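Local coordinates for vacuolar aminopeptidase 1 (PDB 5JGF), which removes amino acids, preferably neutral or hydrophobic ones, from the N-terminus of peptides as a zinc-dependent dodecameric enzyme of the yeast vacuole, at residues D131-K142 and E232-V243; A151-V160 and R220-V228. All blocks are in the same frame, centred on the assembly; numbering follows the deposited sequence.

Contact 1. Residues D131-K142 and E232-V243; sequences DLGIGGRLLYKK and ELIQMDLDLFDV
E232 meets K142 at one end of the paired strands. K142 NZ gives a salt bridge to E232 OE1 at 2.8 Å on its syn lone pair, the lysine chain being bent at chi2 and chi3, which brings NZ back to the carboxylate, whose OE1 and OE2 also accept from the backbone N of E229 and K143. An alanine in place of K142 would probably leave the E232 carboxylate without its cationic mate, though still tied to those two amides. The E232 carbonyl accepts from K141 N. I234 and Q235 then both face L139: I234 N reaches L139 O at 2.9 Å, Q235 N bonds the same oxygen only weakly, and L139 N returns to Q235 O. This classic beta bulge shifts the register by one residue, and Q235 NE2 goes on to E390 of a second subunit. M236 CB packs tightly against L138 CD2 (3.4 Å), the two side chains lying side by side. Strands 132-140 and 233-242 are adjacent, second and third in order, in a six-stranded antiparallel sheet, separate from the mixed sheet of the zinc site. D237 and D239 point to the face opposite L138 and I134; D239 OD2 and D237 OD1 both form salt bridges with K98, and D237 OD2 is hydrogen-bonded to Y26 OH. Between them L238 sends CD1 to I134 CD1 (3.8 Å) and CD2 over G136 CA. D239 N bonds G135 O at 2.7 Å. L240 CD2 touches I134 CB. With CG between its backbone N and carbonyl carbon (chi1 47°), the F241 ring folds back over its partner strand, with G133 O 3.8 Å above its centre and G135 CA at its edge. D242 OD1 shares a water with D131 N. V243 N closes the pairing on D131 O.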
loop_
_atom_site.group_PDB
_atom_site.type_symbol
_atom_site.label_atom_id
_atom_site.label_comp_id
_atom_site.label_asym_id
_atom_site.label_seq_id
_atom_site.Cartn_x
_atom_site.Cartn_y
_atom_site.Cartn_z
ATOM N N ASP D 131 4.616 -24.402 -33.872
ATOM C CA ASP D 131 5.004 -25.753 -34.286
ATOM C C ASP D 131 6.519 -25.874 -34.154
ATOM O O ASP D 131 7.260 -25.228 -34.898
ATOM C CB ASP D 131 4.611 -25.996 -35.746
ATOM C CG ASP D 131 3.106 -26.053 -35.961
ATOM O OD1 ASP D 131 2.337 -25.670 -35.051
ATOM O OD2 ASP D 131 2.693 -26.478 -37.060
ATOM N N LEU D 132 6.979 -26.713 -33.230
ATOM C CA LEU D 132 8.411 -26.862 -33.000
ATOM C C LEU D 132 9.046 -28.151 -33.503
ATOM O O LEU D 132 8.602 -29.249 -33.172
ATOM C CB LEU D 132 8.710 -26.731 -31.503
ATOM C CG LEU D 132 8.185 -25.466 -30.813
ATOM C CD1 LEU D 132 8.579 -25.496 -29.337
ATOM C CD2 LEU D 132 8.753 -24.219 -31.497
ATOM N N GLY D 133 10.103 -28.000 -34.297
ATOM C CA GLY D 133 10.822 -29.153 -34.798
ATOM C C GLY D 133 12.014 -29.347 -33.881
ATOM O O GLY D 133 12.262 -28.522 -32.996
ATOM N N ILE D 134 12.752 -30.432 -34.072
ATOM C CA ILE D 134 13.924 -30.694 -33.251
ATOM C C ILE D 134 15.104 -30.949 -34.176
ATOM O O ILE D 134 14.943 -31.509 -35.259
ATOM C CB ILE D 134 13.697 -31.909 -32.317
ATOM C CG1 ILE D 134 14.894 -32.079 -31.378
ATOM C CG2 ILE D 134 13.444 -33.178 -33.145
ATOM C CD1 ILE D 134 14.636 -33.056 -30.231
ATOM N N GLY D 135 16.287 -30.518 -33.766
ATOM C CA GLY D 135 17.450 -30.717 -34.608
ATOM C C GLY D 135 18.722 -30.313 -33.909
ATOM O O GLY D 135 18.690 -29.696 -32.846
ATOM N N GLY D 136 19.854 -30.658 -34.510
ATOM C CA GLY D 136 21.117 -30.310 -33.900
ATOM C C GLY D 136 22.196 -31.337 -34.151
ATOM O O GLY D 136 22.130 -32.113 -35.109
ATOM N N ARG D 137 23.183 -31.349 -33.264
ATOM C CA ARG D 137 24.323 -32.245 -33.381
ATOM C C ARG D 137 24.241 -33.496 -32.517
ATOM O O ARG D 137 23.904 -33.431 -31.333
ATOM C CB ARG D 137 25.595 -31.470 -33.032
ATOM C CG ARG D 137 26.887 -32.243 -33.212
ATOM C CD ARG D 137 28.073 -31.401 -32.768
ATOM N NE ARG D 137 29.331 -31.932 -33.275
ATOM C CZ ARG D 137 30.522 -31.394 -33.039
ATOM N NH1 ARG D 137 31.612 -31.951 -33.549
ATOM N NH2 ARG D 137 30.627 -30.304 -32.293
ATOM N N LEU D 138 24.545 -34.637 -33.124
ATOM C CA LEU D 138 24.562 -35.906 -32.408
ATOM C C LEU D 138 25.992 -36.414 -32.442
ATOM O O LEU D 138 26.655 -36.328 -33.474
ATOM C CB LEU D 138 23.680 -36.954 -33.092
ATOM C CG LEU D 138 22.168 -36.766 -33.192
ATOM C CD1 LEU D 138 21.565 -38.037 -33.785
ATOM C CD2 LEU D 138 21.570 -36.489 -31.817
ATOM N N LEU D 139 26.474 -36.919 -31.313
ATOM C CA LEU D 139 27.816 -37.488 -31.264
ATOM C C LEU D 139 27.589 -38.985 -31.128
ATOM O O LEU D 139 26.809 -39.423 -30.282
ATOM C CB LEU D 139 28.604 -36.961 -30.060
ATOM C CG LEU D 139 28.990 -35.480 -30.067
ATOM C CD1 LEU D 139 29.849 -35.175 -28.845
ATOM C CD2 LEU D 139 29.752 -35.147 -31.345
ATOM N N TYR D 140 28.245 -39.772 -31.972
ATOM C CA TYR D 140 28.071 -41.214 -31.907
ATOM C C TYR D 140 29.372 -41.972 -32.120
ATOM O O TYR D 140 30.379 -41.409 -32.549
ATOM C CB TYR D 140 27.036 -41.674 -32.941
ATOM C CG TYR D 140 27.464 -41.498 -34.382
ATOM C CD1 TYR D 140 27.348 -40.265 -35.024
ATOM C CD2 TYR D 140 27.994 -42.568 -35.104
ATOM C CE1 TYR D 140 27.747 -40.102 -36.351
ATOM C CE2 TYR D 140 28.397 -42.417 -36.428
ATOM C CZ TYR D 140 28.270 -41.185 -37.047
ATOM O OH TYR D 140 28.664 -41.039 -38.358
ATOM N N LYS D 141 29.334 -43.261 -31.808
ATOM C CA LYS D 141 30.492 -44.129 -31.951
ATOM C C LYS D 141 30.008 -45.435 -32.565
ATOM O O LYS D 141 29.282 -46.193 -31.925
ATOM C CB LYS D 141 31.120 -44.373 -30.576
ATOM C CG LYS D 141 32.327 -45.292 -30.562
ATOM C CD LYS D 141 33.106 -45.139 -29.260
ATOM C CE LYS D 141 32.251 -45.451 -28.041
ATOM N NZ LYS D 141 32.999 -45.226 -26.772
ATOM N N LYS D 142 30.393 -45.681 -33.813
ATOM C CA LYS D 142 29.976 -46.897 -34.499
ATOM C C LYS D 142 30.378 -48.134 -33.711
ATOM O O LYS D 142 31.492 -48.221 -33.193
ATOM C CB LYS D 142 30.577 -46.958 -35.909
ATOM C CG LYS D 142 30.018 -45.918 -36.882
ATOM C CD LYS D 142 28.490 -45.979 -36.980
ATOM C CE LYS D 142 27.991 -47.308 -37.537
ATOM N NZ LYS D 142 26.498 -47.356 -37.606
ATOM N N GLU D 232 24.772 -46.660 -30.445
ATOM C CA GLU D 232 25.911 -45.862 -30.877
ATOM C C GLU D 232 25.864 -44.398 -30.441
ATOM O O GLU D 232 26.867 -43.692 -30.530
ATOM C CB GLU D 232 26.050 -45.963 -32.398
ATOM C CG GLU D 232 26.118 -47.408 -32.884
ATOM C CD GLU D 232 26.235 -47.529 -34.391
ATOM O OE1 GLU D 232 25.388 -46.956 -35.107
ATOM O OE2 GLU D 232 27.172 -48.210 -34.860
ATOM N N LEU D 233 24.709 -43.942 -29.967
ATOM C CA LEU D 233 24.574 -42.555 -29.521
ATOM C C LEU D 233 25.289 -42.336 -28.189
ATOM O O LEU D 233 25.052 -43.069 -27.227
ATOM C CB LEU D 233 23.096 -42.190 -29.367
ATOM C CG LEU D 233 22.191 -42.300 -30.599
ATOM C CD1 LEU D 233 20.762 -41.963 -30.195
ATOM C CD2 LEU D 233 22.673 -41.361 -31.698
ATOM N N ILE D 234 26.160 -41.328 -28.134
ATOM C CA ILE D 234 26.905 -41.013 -26.911
ATOM C C ILE D 234 26.514 -39.684 -26.264
ATOM O O ILE D 234 26.540 -39.561 -25.040
ATOM C CB ILE D 234 28.433 -41.010 -27.169
ATOM C CG1 ILE D 234 28.979 -42.423 -26.989
ATOM C CG2 ILE D 234 29.145 -40.066 -26.215
ATOM C CD1 ILE D 234 29.309 -43.090 -28.275
ATOM N N GLN D 235 26.177 -38.693 -27.083
ATOM C CA GLN D 235 25.767 -37.377 -26.587
ATOM C C GLN D 235 25.063 -36.590 -27.682
ATOM O O GLN D 235 25.099 -36.967 -28.853
ATOM C CB GLN D 235 26.972 -36.566 -26.093
ATOM C CG GLN D 235 27.157 -36.556 -24.576
ATOM C CD GLN D 235 25.879 -36.200 -23.833
ATOM O OE1 GLN D 235 25.025 -35.478 -24.353
ATOM N NE2 GLN D 235 25.744 -36.697 -22.609
ATOM N N MET D 236 24.412 -35.498 -27.297
ATOM C CA MET D 236 23.719 -34.668 -28.269
ATOM C C MET D 236 23.466 -33.256 -27.768
ATOM O O MET D 236 23.381 -33.012 -26.566
ATOM C CB MET D 236 22.400 -35.322 -28.690
ATOM C CG MET D 236 21.569 -35.860 -27.551
ATOM S SD MET D 236 20.094 -36.734 -28.142
ATOM C CE MET D 236 18.863 -35.906 -27.167
ATOM N N ASP D 237 23.375 -32.333 -28.716
ATOM C CA ASP D 237 23.127 -30.920 -28.450
ATOM C C ASP D 237 22.022 -30.568 -29.438
ATOM O O ASP D 237 22.292 -30.216 -30.586
ATOM C CB ASP D 237 24.393 -30.104 -28.743
ATOM C CG ASP D 237 24.220 -28.621 -28.461
ATOM O OD1 ASP D 237 23.097 -28.197 -28.118
ATOM O OD2 ASP D 237 25.216 -27.874 -28.595
ATOM N N LEU D 238 20.775 -30.687 -28.988
ATOM C CA LEU D 238 19.623 -30.422 -29.843
ATOM C C LEU D 238 18.815 -29.197 -29.428
ATOM O O LEU D 238 18.721 -28.878 -28.242
ATOM C CB LEU D 238 18.696 -31.645 -29.858
ATOM C CG LEU D 238 19.342 -32.995 -30.199
ATOM C CD1 LEU D 238 18.279 -34.094 -30.193
ATOM C CD2 LEU D 238 20.017 -32.911 -31.562
ATOM N N ASP D 239 18.241 -28.526 -30.426
ATOM C CA ASP D 239 17.408 -27.339 -30.235
ATOM C C ASP D 239 15.976 -27.690 -30.601
ATOM O O ASP D 239 15.718 -28.687 -31.280
ATOM C CB ASP D 239 17.748 -26.212 -31.221
ATOM C CG ASP D 239 19.130 -25.641 -31.057
ATOM O OD1 ASP D 239 19.436 -24.720 -31.843
ATOM O OD2 ASP D 239 19.895 -26.078 -30.181
ATOM N N LEU D 240 15.060 -26.836 -30.159
ATOM C CA LEU D 240 13.658 -26.926 -30.534
ATOM C C LEU D 240 13.522 -25.579 -31.230
ATOM O O LEU D 240 13.981 -24.561 -30.706
ATOM C CB LEU D 240 12.730 -26.991 -29.323
ATOM C CG LEU D 240 12.637 -28.334 -28.606
ATOM C CD1 LEU D 240 11.455 -28.276 -27.642
ATOM C CD2 LEU D 240 12.432 -29.469 -29.618
ATOM N N PHE D 241 12.917 -25.566 -32.412
ATOM C CA PHE D 241 12.783 -24.330 -33.173
ATOM C C PHE D 241 11.501 -24.316 -33.992
ATOM O O PHE D 241 10.906 -25.361 -34.241
ATOM C CB PHE D 241 13.985 -24.205 -34.109
ATOM C CG PHE D 241 14.276 -25.469 -34.867
ATOM C CD1 PHE D 241 13.508 -25.827 -35.973
ATOM C CD2 PHE D 241 15.274 -26.336 -34.435
ATOM C CE1 PHE D 241 13.730 -27.038 -36.639
ATOM C CE2 PHE D 241 15.506 -27.549 -35.091
ATOM C CZ PHE D 241 14.731 -27.900 -36.195
ATOM N N ASP D 242 11.092 -23.122 -34.416
ATOM C CA ASP D 242 9.881 -22.954 -35.218
ATOM C C ASP D 242 10.125 -23.532 -36.613
ATOM O O ASP D 242 11.094 -23.162 -37.277
ATOM C CB ASP D 242 9.538 -21.462 -35.343
ATOM C CG ASP D 242 8.129 -21.221 -35.858
ATOM O OD1 ASP D 242 7.573 -22.106 -36.543
ATOM O OD2 ASP D 242 7.579 -20.136 -35.588
ATOM N N VAL D 243 9.251 -24.435 -37.055
ATOM C CA VAL D 243 9.395 -25.038 -38.378
ATOM C C VAL D 243 8.597 -24.318 -39.457
ATOM O O VAL D 243 8.539 -24.788 -40.592
ATOM C CB VAL D 243 8.960 -26.525 -38.392
ATOM C CG1 VAL D 243 9.879 -27.346 -37.516
ATOM C CG2 VAL D 243 7.516 -26.651 -37.937
HETATM O O HOH W 1 5.007 -22.872 -36.295
#

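Contact 2. Residues A151-V160 and R220-V228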
loop_
_atom_site.group_PDB
_atom_site.type_symbol
_atom_site.label_atom_id
_atom_site.label_comp_id
_atom_site.label_asym_id
_atom_site.label_seq_id
_atom_site.Cartn_x
_atom_site.Cartn_y
_atom_site.Cartn_z
ATOM N N ALA D 151 27.040 -36.048 -36.329
ATOM C CA ALA D 151 26.005 -36.069 -37.344
ATOM C C ALA D 151 24.998 -34.989 -36.994
ATOM O O ALA D 151 24.762 -34.710 -35.818
ATOM C CB ALA D 151 25.323 -37.429 -37.378
ATOM N N LEU D 152 24.425 -34.370 -38.017
ATOM C CA LEU D 152 23.423 -33.334 -37.812
ATOM C C LEU D 152 22.068 -33.903 -38.193
ATOM O O LEU D 152 21.943 -34.604 -39.202
ATOM C CB LEU D 152 23.741 -32.114 -38.677
ATOM C CG LEU D 152 24.403 -30.909 -37.998
ATOM C CD1 LEU D 152 25.448 -31.342 -36.977
ATOM C CD2 LEU D 152 25.009 -30.033 -39.073
ATOM N N VAL D 153 21.057 -33.617 -37.379
ATOM C CA VAL D 153 19.705 -34.095 -37.645
ATOM C C VAL D 153 18.727 -32.925 -37.645
ATOM O O VAL D 153 19.016 -31.864 -37.093
ATOM C CB VAL D 153 19.272 -35.151 -36.607
ATOM C CG1 VAL D 153 20.142 -36.398 -36.750
ATOM C CG2 VAL D 153 19.393 -34.583 -35.196
ATOM N N ASP D 154 17.571 -33.126 -38.269
ATOM C CA ASP D 154 16.564 -32.077 -38.379
ATOM C C ASP D 154 15.223 -32.732 -38.698
ATOM O O ASP D 154 15.087 -33.407 -39.717
ATOM C CB ASP D 154 16.979 -31.125 -39.502
ATOM C CG ASP D 154 15.971 -30.028 -39.753
ATOM O OD1 ASP D 154 16.131 -29.308 -40.765
ATOM O OD2 ASP D 154 15.029 -29.875 -38.950
ATOM N N SER D 155 14.232 -32.532 -37.834
ATOM C CA SER D 155 12.917 -33.140 -38.036
ATOM C C SER D 155 12.055 -32.437 -39.078
ATOM O O SER D 155 11.077 -33.006 -39.561
ATOM C CB SER D 155 12.145 -33.199 -36.711
ATOM O OG SER D 155 11.709 -31.908 -36.314
ATOM N N THR D 156 12.409 -31.198 -39.415
ATOM C CA THR D 156 11.649 -30.421 -40.393
ATOM C C THR D 156 11.269 -31.293 -41.590
ATOM O O THR D 156 12.107 -32.014 -42.126
ATOM C CB THR D 156 12.475 -29.222 -40.894
ATOM O OG1 THR D 156 12.927 -28.456 -39.768
ATOM C CG2 THR D 156 11.636 -28.331 -41.803
ATOM N N PRO D 157 10.009 -31.211 -42.052
ATOM C CA PRO D 157 8.892 -30.375 -41.598
ATOM C C PRO D 157 8.086 -30.877 -40.398
ATOM O O PRO D 157 7.122 -30.230 -39.992
ATOM C CB PRO D 157 8.026 -30.285 -42.840
ATOM C CG PRO D 157 8.117 -31.698 -43.358
ATOM C CD PRO D 157 9.611 -31.989 -43.246
ATOM N N LEU D 158 8.457 -32.016 -39.830
ATOM C CA LEU D 158 7.702 -32.541 -38.698
ATOM C C LEU D 158 7.893 -31.759 -37.402
ATOM O O LEU D 158 9.008 -31.657 -36.890
ATOM C CB LEU D 158 8.064 -34.011 -38.434
ATOM C CG LEU D 158 7.371 -34.637 -37.212
ATOM C CD1 LEU D 158 5.868 -34.728 -37.465
ATOM C CD2 LEU D 158 7.939 -36.018 -36.930
ATOM N N PRO D 159 6.808 -31.169 -36.874
ATOM C CA PRO D 159 6.927 -30.424 -35.618
ATOM C C PRO D 159 6.671 -31.457 -34.521
ATOM O O PRO D 159 5.529 -31.859 -34.288
ATOM C CB PRO D 159 5.820 -29.380 -35.728
ATOM C CG PRO D 159 4.754 -30.101 -36.490
ATOM C CD PRO D 159 5.521 -30.889 -37.541
ATOM N N VAL D 160 7.739 -31.910 -33.875
ATOM C CA VAL D 160 7.627 -32.926 -32.831
ATOM C C VAL D 160 7.121 -32.401 -31.489
ATOM O O VAL D 160 6.610 -33.171 -30.678
ATOM C CB VAL D 160 8.991 -33.630 -32.584
ATOM C CG1 VAL D 160 9.536 -34.204 -33.896
ATOM C CG2 VAL D 160 9.994 -32.646 -31.975
ATOM N N ARG D 220 15.389 -43.313 -30.523
ATOM C CA ARG D 220 15.173 -44.071 -31.756
ATOM C C ARG D 220 14.947 -43.132 -32.934
ATOM O O ARG D 220 15.448 -43.367 -34.037
ATOM C CB ARG D 220 13.962 -44.996 -31.610
ATOM C CG ARG D 220 14.182 -46.172 -30.672
ATOM C CD ARG D 220 12.869 -46.876 -30.363
ATOM N NE ARG D 220 13.070 -48.074 -29.555
ATOM C CZ ARG D 220 12.103 -48.703 -28.894
ATOM N NH1 ARG D 220 10.857 -48.250 -28.940
ATOM N NH2 ARG D 220 12.385 -49.788 -28.185
ATOM N N TYR D 221 14.199 -42.061 -32.691
ATOM C CA TYR D 221 13.898 -41.095 -33.735
ATOM C C TYR D 221 15.134 -40.377 -34.281
ATOM O O TYR D 221 15.336 -40.333 -35.496
ATOM C CB TYR D 221 12.874 -40.072 -33.224
ATOM C CG TYR D 221 12.487 -39.038 -34.257
ATOM C CD1 TYR D 221 12.933 -37.721 -34.157
ATOM C CD2 TYR D 221 11.708 -39.388 -35.360
ATOM C CE1 TYR D 221 12.620 -36.778 -35.132
ATOM C CE2 TYR D 221 11.391 -38.455 -36.341
ATOM C CZ TYR D 221 11.851 -37.153 -36.223
ATOM O OH TYR D 221 11.563 -36.241 -37.208
ATOM N N VAL D 222 15.964 -39.821 -33.404
ATOM C CA VAL D 222 17.155 -39.115 -33.872
ATOM C C VAL D 222 18.205 -40.068 -34.441
ATOM O O VAL D 222 18.994 -39.682 -35.299
ATOM C CB VAL D 222 17.788 -38.249 -32.755
ATOM C CG1 VAL D 222 16.792 -37.184 -32.302
ATOM C CG2 VAL D 222 18.215 -39.112 -31.592
ATOM N N ALA D 223 18.210 -41.310 -33.965
ATOM C CA ALA D 223 19.155 -42.302 -34.468
ATOM C C ALA D 223 18.753 -42.609 -35.907
ATOM O O ALA D 223 19.600 -42.715 -36.794
ATOM C CB ALA D 223 19.094 -43.568 -33.622
ATOM N N LYS D 224 17.450 -42.735 -36.132
ATOM C CA LYS D 224 16.922 -43.007 -37.465
ATOM C C LYS D 224 17.258 -41.860 -38.419
ATOM O O LYS D 224 17.672 -42.089 -39.556
ATOM C CB LYS D 224 15.404 -43.197 -37.401
ATOM C CG LYS D 224 14.753 -43.418 -38.759
ATOM C CD LYS D 224 13.232 -43.476 -38.647
ATOM C CE LYS D 224 12.597 -43.591 -40.024
ATOM N NZ LYS D 224 11.105 -43.606 -39.977
ATOM N N LEU D 225 17.081 -40.626 -37.954
ATOM C CA LEU D 225 17.381 -39.458 -38.778
ATOM C C LEU D 225 18.852 -39.425 -39.191
ATOM O O LEU D 225 19.178 -39.083 -40.329
ATOM C CB LEU D 225 17.051 -38.164 -38.027
ATOM C CG LEU D 225 15.583 -37.838 -37.734
ATOM C CD1 LEU D 225 15.501 -36.519 -36.978
ATOM C CD2 LEU D 225 14.804 -37.748 -39.036
ATOM N N ALA D 226 19.733 -39.784 -38.263
ATOM C CA ALA D 226 21.168 -39.775 -38.523
ATOM C C ALA D 226 21.644 -41.035 -39.239
ATOM O O ALA D 226 22.716 -41.043 -39.846
ATOM C CB ALA D 226 21.928 -39.607 -37.212
ATOM N N GLY D 227 20.851 -42.098 -39.164
ATOM C CA GLY D 227 21.227 -43.341 -39.808
ATOM C C GLY D 227 22.197 -44.165 -38.979
ATOM O O GLY D 227 23.100 -44.805 -39.517
ATOM N N VAL D 228 22.017 -44.147 -37.662
ATOM C CA VAL D 228 22.880 -44.912 -36.769
ATOM C C VAL D 228 22.018 -45.697 -35.791
ATOM O O VAL D 228 20.796 -45.538 -35.766
ATOM C CB VAL D 228 23.828 -43.992 -35.966
ATOM C CG1 VAL D 228 24.692 -43.178 -36.917
ATOM C CG2 VAL D 228 23.021 -43.075 -35.055
HETATM O O HOH W 2 20.346 -36.789 -41.081
#
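Apolar packing carries most of the contact between A151-V160 and R220-V228. V153 points at the helix and lays CG1 against A226 CB (3.7 Å) and L225 CB (3.8 Å). Its chi1 of -65° sets that methyl beside its own backbone N. Two residues earlier on the strand, on the same face, A151 CB meets A226 CB at 4.0 Å; two methyl groups this small let the end of the helix lie close to the strand. L225 CD1 lies against V153 CB.

Beyond the strand, Y221 takes over. Its CG is anti to the backbone N (chi1 -179°), which places the ring at the turn, where S155 CB sits at the ring edge, in plane, 3.1 Å from Y221 OH. L158 CD2 crosses the phenol end obliquely and V160 CG1 lies near CE1, while L225 CG rests over one ring face, offset toward the rim. I251 of a third subunit packs on Y221 as well.

The polar bonds lie largely within each segment. D154 OD2 accepts from T156 OG1 and from T156 N, the latter an Asx turn with the donor well above the carboxylate plane. S155 OG donates to L158 O and itself accepts from I134 N, so the turn is braced by its own bonds and by strand 132-140, with no hydrogen bond from the helix. A Schellman motif with G227 as C-prime residue ends helix 216-226. One water joins the segments, donating to L152 O and to L225 O (2.7 Å).

No direct hydrogen bond crosses between the segments, so the helix is held on the edge strand of the sheet chiefly by V153, the two alanines, L225 and the Y221 ring.

Contact 1 is the more buried of the two, joining interior strands of the six-stranded sheet through continuous backbone pairing, whereas contact 2, partly buried, lays helix 216-226 on one face at the outermost strand, 149-154. They share the sheet: L138 N and I134 O pair with A151 O and S155 N, and L138 touches both V153 and A226, so one apolar layer runs through both. The charged groups of contact 1 lie at both ends and on the face away from L138, with K141 reaching E391 of a second subunit and D131 reaching R441 of a third; contact 2 relies on V153, two alanines, L225 and one ring. Along the chain, contact 2 is nested within the loop that contact 1 closes.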